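Local coordinates for glycoside hydrolase YxiA (Bacillus licheniformis, PDB 3LV4), which probably hydrolyses arabinan as a calcium-binding glycosidase of family 43, related to endo-1,5-alpha-L-arabinosidases, at residues 84-96 with 106-120. Residues are numbered along the deposited sequence; the frame is centred on the assembly and turned at random.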
# COMPACT_ATOMS: atom_id res chain seq x y z
N LEU A 84 -4.78 -9.27 18.58
CA LEU A 84 -6.19 -9.41 18.90
C LEU A 84 -6.45 -9.07 20.36
O LEU A 84 -5.54 -8.68 21.09
CB LEU A 84 -6.69 -10.82 18.58
CG LEU A 84 -6.52 -11.28 17.13
CD1 LEU A 84 -7.40 -12.49 16.84
CD2 LEU A 84 -6.81 -10.15 16.14
N GLU A 85 -7.69 -9.22 20.79
CA GLU A 85 -8.09 -8.73 22.10
C GLU A 85 -7.45 -9.49 23.26
O GLU A 85 -7.36 -8.97 24.37
CB GLU A 85 -9.62 -8.71 22.20
CG GLU A 85 -10.23 -7.64 21.32
CD GLU A 85 -11.72 -7.77 21.16
OE1 GLU A 85 -12.45 -7.08 21.91
OE2 GLU A 85 -12.17 -8.56 20.30
N ASP A 86 -7.00 -10.71 23.00
CA ASP A 86 -6.27 -11.47 24.01
C ASP A 86 -4.85 -10.96 24.22
O ASP A 86 -4.13 -11.46 25.09
CB ASP A 86 -6.26 -12.97 23.69
CG ASP A 86 -5.65 -13.28 22.33
OD1 ASP A 86 -5.08 -12.37 21.69
OD2 ASP A 86 -5.74 -14.46 21.90
N GLY A 87 -4.45 -9.95 23.45
CA GLY A 87 -3.13 -9.36 23.56
C GLY A 87 -2.04 -10.13 22.83
O GLY A 87 -0.87 -9.70 22.80
N LYS A 88 -2.41 -11.25 22.22
CA LYS A 88 -1.44 -12.04 21.47
C LYS A 88 -1.32 -11.55 20.02
O LYS A 88 -2.16 -10.79 19.53
CB LYS A 88 -1.76 -13.54 21.54
CG LYS A 88 -1.80 -14.04 22.99
CD LYS A 88 -1.80 -15.55 23.08
CE LYS A 88 -1.87 -15.99 24.54
NZ LYS A 88 -0.89 -15.25 25.41
N PHE A 89 -0.26 -11.99 19.35
CA PHE A 89 0.05 -11.52 18.01
C PHE A 89 -0.22 -12.62 17.00
O PHE A 89 0.37 -13.70 17.06
CB PHE A 89 1.49 -11.00 17.95
CG PHE A 89 1.74 -9.86 18.89
CD1 PHE A 89 2.27 -10.08 20.16
CD2 PHE A 89 1.39 -8.57 18.53
CE1 PHE A 89 2.48 -9.03 21.02
CE2 PHE A 89 1.59 -7.51 19.40
CZ PHE A 89 2.13 -7.73 20.64
N TYR A 90 -1.12 -12.32 16.08
CA TYR A 90 -1.61 -13.29 15.12
C TYR A 90 -1.01 -13.02 13.75
O TYR A 90 -1.30 -11.98 13.14
CB TYR A 90 -3.14 -13.23 15.05
CG TYR A 90 -3.81 -13.83 16.27
CD1 TYR A 90 -3.71 -13.22 17.52
CD2 TYR A 90 -4.51 -15.02 16.17
CE1 TYR A 90 -4.30 -13.78 18.63
CE2 TYR A 90 -5.10 -15.59 17.27
CZ TYR A 90 -5.00 -14.97 18.50
OH TYR A 90 -5.59 -15.56 19.59
N MSE A 91 -0.16 -13.94 13.30
CA MSE A 91 0.45 -13.84 11.99
C MSE A 91 -0.32 -14.66 10.97
O MSE A 91 -0.49 -15.87 11.10
CB MSE A 91 1.90 -14.32 12.02
CG MSE A 91 2.57 -14.31 10.64
SE MSE A 91 4.39 -15.05 10.67
CE MSE A 91 5.25 -13.65 11.74
N TYR A 92 -0.80 -13.98 9.94
CA TYR A 92 -1.42 -14.63 8.81
C TYR A 92 -0.34 -14.84 7.76
O TYR A 92 0.07 -13.89 7.08
CB TYR A 92 -2.60 -13.79 8.33
CG TYR A 92 -3.67 -13.75 9.41
CD1 TYR A 92 -4.73 -14.65 9.40
CD2 TYR A 92 -3.57 -12.86 10.48
CE1 TYR A 92 -5.69 -14.64 10.40
CE2 TYR A 92 -4.53 -12.84 11.49
CZ TYR A 92 -5.59 -13.73 11.44
OH TYR A 92 -6.53 -13.74 12.44
N TYR A 93 0.14 -16.07 7.67
CA TYR A 93 1.27 -16.40 6.81
C TYR A 93 0.78 -17.13 5.57
O TYR A 93 -0.31 -17.71 5.57
CB TYR A 93 2.29 -17.25 7.57
CG TYR A 93 1.75 -18.62 7.93
CD1 TYR A 93 1.68 -19.63 6.98
CD2 TYR A 93 1.30 -18.90 9.22
CE1 TYR A 93 1.18 -20.88 7.30
CE2 TYR A 93 0.81 -20.15 9.55
CZ TYR A 93 0.74 -21.14 8.58
OH TYR A 93 0.25 -22.38 8.91
N ASN A 94 1.60 -17.13 4.52
CA ASN A 94 1.21 -17.78 3.28
C ASN A 94 2.43 -18.08 2.41
O ASN A 94 3.46 -17.41 2.51
CB ASN A 94 0.20 -16.91 2.52
CG ASN A 94 0.68 -15.49 2.31
OD1 ASN A 94 0.46 -14.60 3.14
ND2 ASN A 94 1.35 -15.26 1.20
N ALA A 95 2.30 -19.11 1.58
CA ALA A 95 3.33 -19.43 0.61
C ALA A 95 2.66 -19.71 -0.72
O ALA A 95 1.50 -20.12 -0.76
CB ALA A 95 4.15 -20.63 1.06
N CYS A 96 3.38 -19.47 -1.81
CA CYS A 96 2.86 -19.67 -3.15
C CYS A 96 3.95 -20.23 -4.06
O CYS A 96 5.10 -19.81 -3.99
CB CYS A 96 2.35 -18.33 -3.71
SG CYS A 96 1.80 -18.41 -5.44
N GLY A 106 -2.30 -19.60 6.33
CA GLY A 106 -2.51 -20.13 7.66
C GLY A 106 -2.32 -19.10 8.75
O GLY A 106 -2.01 -17.94 8.47
N LEU A 107 -2.50 -19.54 9.99
CA LEU A 107 -2.42 -18.68 11.16
C LEU A 107 -1.38 -19.21 12.14
O LEU A 107 -1.35 -20.40 12.41
CB LEU A 107 -3.78 -18.61 11.86
CG LEU A 107 -3.83 -17.88 13.21
CD1 LEU A 107 -3.50 -16.38 13.01
CD2 LEU A 107 -5.20 -18.08 13.87
N ALA A 108 -0.51 -18.33 12.64
CA ALA A 108 0.41 -18.67 13.71
C ALA A 108 0.30 -17.57 14.77
O ALA A 108 0.00 -16.44 14.44
CB ALA A 108 1.84 -18.78 13.20
N VAL A 109 0.53 -17.92 16.04
CA VAL A 109 0.33 -16.97 17.13
C VAL A 109 1.56 -16.90 18.01
O VAL A 109 2.17 -17.93 18.30
CB VAL A 109 -0.90 -17.36 17.98
CG1 VAL A 109 -1.09 -16.38 19.14
CG2 VAL A 109 -2.13 -17.38 17.11
N ALA A 110 1.94 -15.69 18.42
CA ALA A 110 3.05 -15.48 19.36
C ALA A 110 2.60 -14.70 20.59
O ALA A 110 1.67 -13.89 20.52
CB ALA A 110 4.19 -14.73 18.68
N ASP A 111 3.27 -14.94 21.72
CA ASP A 111 3.03 -14.16 22.93
C ASP A 111 3.70 -12.80 22.81
O ASP A 111 3.19 -11.79 23.28
CB ASP A 111 3.58 -14.87 24.18
CG ASP A 111 2.85 -16.16 24.48
OD1 ASP A 111 1.64 -16.27 24.17
OD2 ASP A 111 3.49 -17.07 25.05
N ASP A 112 4.86 -12.81 22.17
CA ASP A 112 5.67 -11.61 21.98
C ASP A 112 5.77 -11.29 20.50
O ASP A 112 5.86 -12.19 19.67
CB ASP A 112 7.07 -11.83 22.54
CG ASP A 112 7.20 -11.38 23.96
OD1 ASP A 112 7.70 -10.25 24.18
OD2 ASP A 112 6.78 -12.14 24.86
N ILE A 113 5.76 -10.00 20.17
CA ILE A 113 5.68 -9.61 18.77
C ILE A 113 6.87 -10.09 17.93
O ILE A 113 6.72 -10.32 16.73
CB ILE A 113 5.46 -8.09 18.59
CG1 ILE A 113 5.02 -7.79 17.15
CG2 ILE A 113 6.71 -7.32 19.01
CD1 ILE A 113 4.40 -6.45 16.99
N GLU A 114 8.04 -10.26 18.55
CA GLU A 114 9.20 -10.73 17.81
C GLU A 114 9.35 -12.26 17.82
O GLU A 114 10.38 -12.79 17.42
CB GLU A 114 10.49 -10.06 18.29
CG GLU A 114 10.48 -8.55 18.07
CD GLU A 114 11.79 -7.89 18.42
OE1 GLU A 114 12.85 -8.54 18.30
OE2 GLU A 114 11.76 -6.70 18.80
N GLY A 115 8.31 -12.95 18.26
CA GLY A 115 8.29 -14.40 18.19
C GLY A 115 8.63 -15.10 19.48
O GLY A 115 8.90 -14.46 20.50
N PRO A 116 8.64 -16.44 19.46
CA PRO A 116 8.36 -17.23 18.26
C PRO A 116 6.86 -17.37 17.98
O PRO A 116 6.05 -17.34 18.91
CB PRO A 116 8.94 -18.61 18.60
CG PRO A 116 8.79 -18.69 20.10
CD PRO A 116 9.01 -17.29 20.61
N TYR A 117 6.51 -17.51 16.71
CA TYR A 117 5.12 -17.75 16.33
C TYR A 117 4.87 -19.25 16.24
O TYR A 117 5.73 -19.99 15.75
CB TYR A 117 4.81 -17.04 14.99
CG TYR A 117 4.72 -15.55 15.17
CD1 TYR A 117 5.86 -14.77 15.30
CD2 TYR A 117 3.48 -14.92 15.27
CE1 TYR A 117 5.77 -13.39 15.49
CE2 TYR A 117 3.38 -13.55 15.46
CZ TYR A 117 4.53 -12.80 15.58
OH TYR A 117 4.44 -11.44 15.77
N LYS A 118 3.72 -19.68 16.75
CA LYS A 118 3.35 -21.09 16.73
C LYS A 118 2.15 -21.34 15.83
O LYS A 118 1.12 -20.69 15.93
CB LYS A 118 3.07 -21.61 18.14
CG LYS A 118 4.33 -21.74 18.98
CD LYS A 118 5.31 -22.77 18.40
CE LYS A 118 4.69 -24.16 18.34
NZ LYS A 118 5.61 -25.16 17.74
N ASN A 119 2.32 -22.31 14.94
CA ASN A 119 1.32 -22.63 13.93
C ASN A 119 0.01 -23.11 14.55
O ASN A 119 0.02 -23.98 15.43
CB ASN A 119 1.91 -23.70 12.99
CG ASN A 119 0.95 -24.10 11.88
OD1 ASN A 119 0.90 -25.27 11.47
ND2 ASN A 119 0.20 -23.14 11.38
N LYS A 120 -1.10 -22.54 14.09
CA LYS A 120 -2.42 -23.00 14.51
C LYS A 120 -3.13 -23.72 13.36
O LYS A 120 -4.20 -24.32 13.55
CB LYS A 120 -3.29 -21.84 15.00
CG LYS A 120 -2.76 -21.17 16.26
CD LYS A 120 -3.76 -20.14 16.80
CE LYS A 120 -5.12 -20.76 17.09
NZ LYS A 120 -6.12 -19.75 17.55
O HOH W 1 0.68 -12.41 25.54
O HOH W 2 -4.85 -18.56 19.74
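Phe89, Met91 and Tyr93 pair with Ala110, Ala108 and Gly106 through six backbone hydrogen bonds, joining strands 89-96 and 103-110 as the antiparallel central hairpin of a four-stranded sheet, one blade of the family 43 five-bladed beta-propeller. On the face that carries Phe89 and Met91, aliphatic groups sit squarely over rings. Ile113 lays CB over the Phe89 ring, 3.8 Å from its centroid and only 5° off the normal, while Asp111 O lies in plane at the ring's edge. Met91, a selenomethionine, has CG anti to the backbone N (chi1 177°) and a bend at chi3 that brings CE 3.7 Å from the centroid of the Tyr117 ring; Ala110 CB covers the opposite face. Tyr117 OH in turn donates to Ile113 O at 2.7 Å, tying the ring to the turn that follows the strand. Further along, Tyr93 CG is wedged between its backbone N and carbonyl carbon (chi1 66°), which folds the ring flat over Gly106, with CA 3.8 Å from the centroid; a CB on Gly106 would collide with Tyr93 OH. Were Tyr93 replaced by alanine, the Gly106 backbone would probably lose its cover and a gap would open beside Ala108 CB and the Asn119 amide. On the other face, Val109 CG2 and Leu84 CD1 sandwich the Tyr90 ring, and Leu107 CD1 sits over Tyr92, whose hydroxyl bonds to Gly180 O. Tyr90 OH donates to the syn lone pair of Asp86 OD2 (2.6 Å) and accepts from a water that Lys120 NZ also reaches, that amine being held as well by Thr179 O. Lys88 NZ forms a salt bridge with Asp111 OD1 (3.0 Å), from above the carboxylate plane. Apolar groups thus cover aromatic rings on both faces of the hairpin, Phe89 and Ile113 packing on Ile19 and Ala21 of strand 17-21, while the charged pair lies at its exposed end.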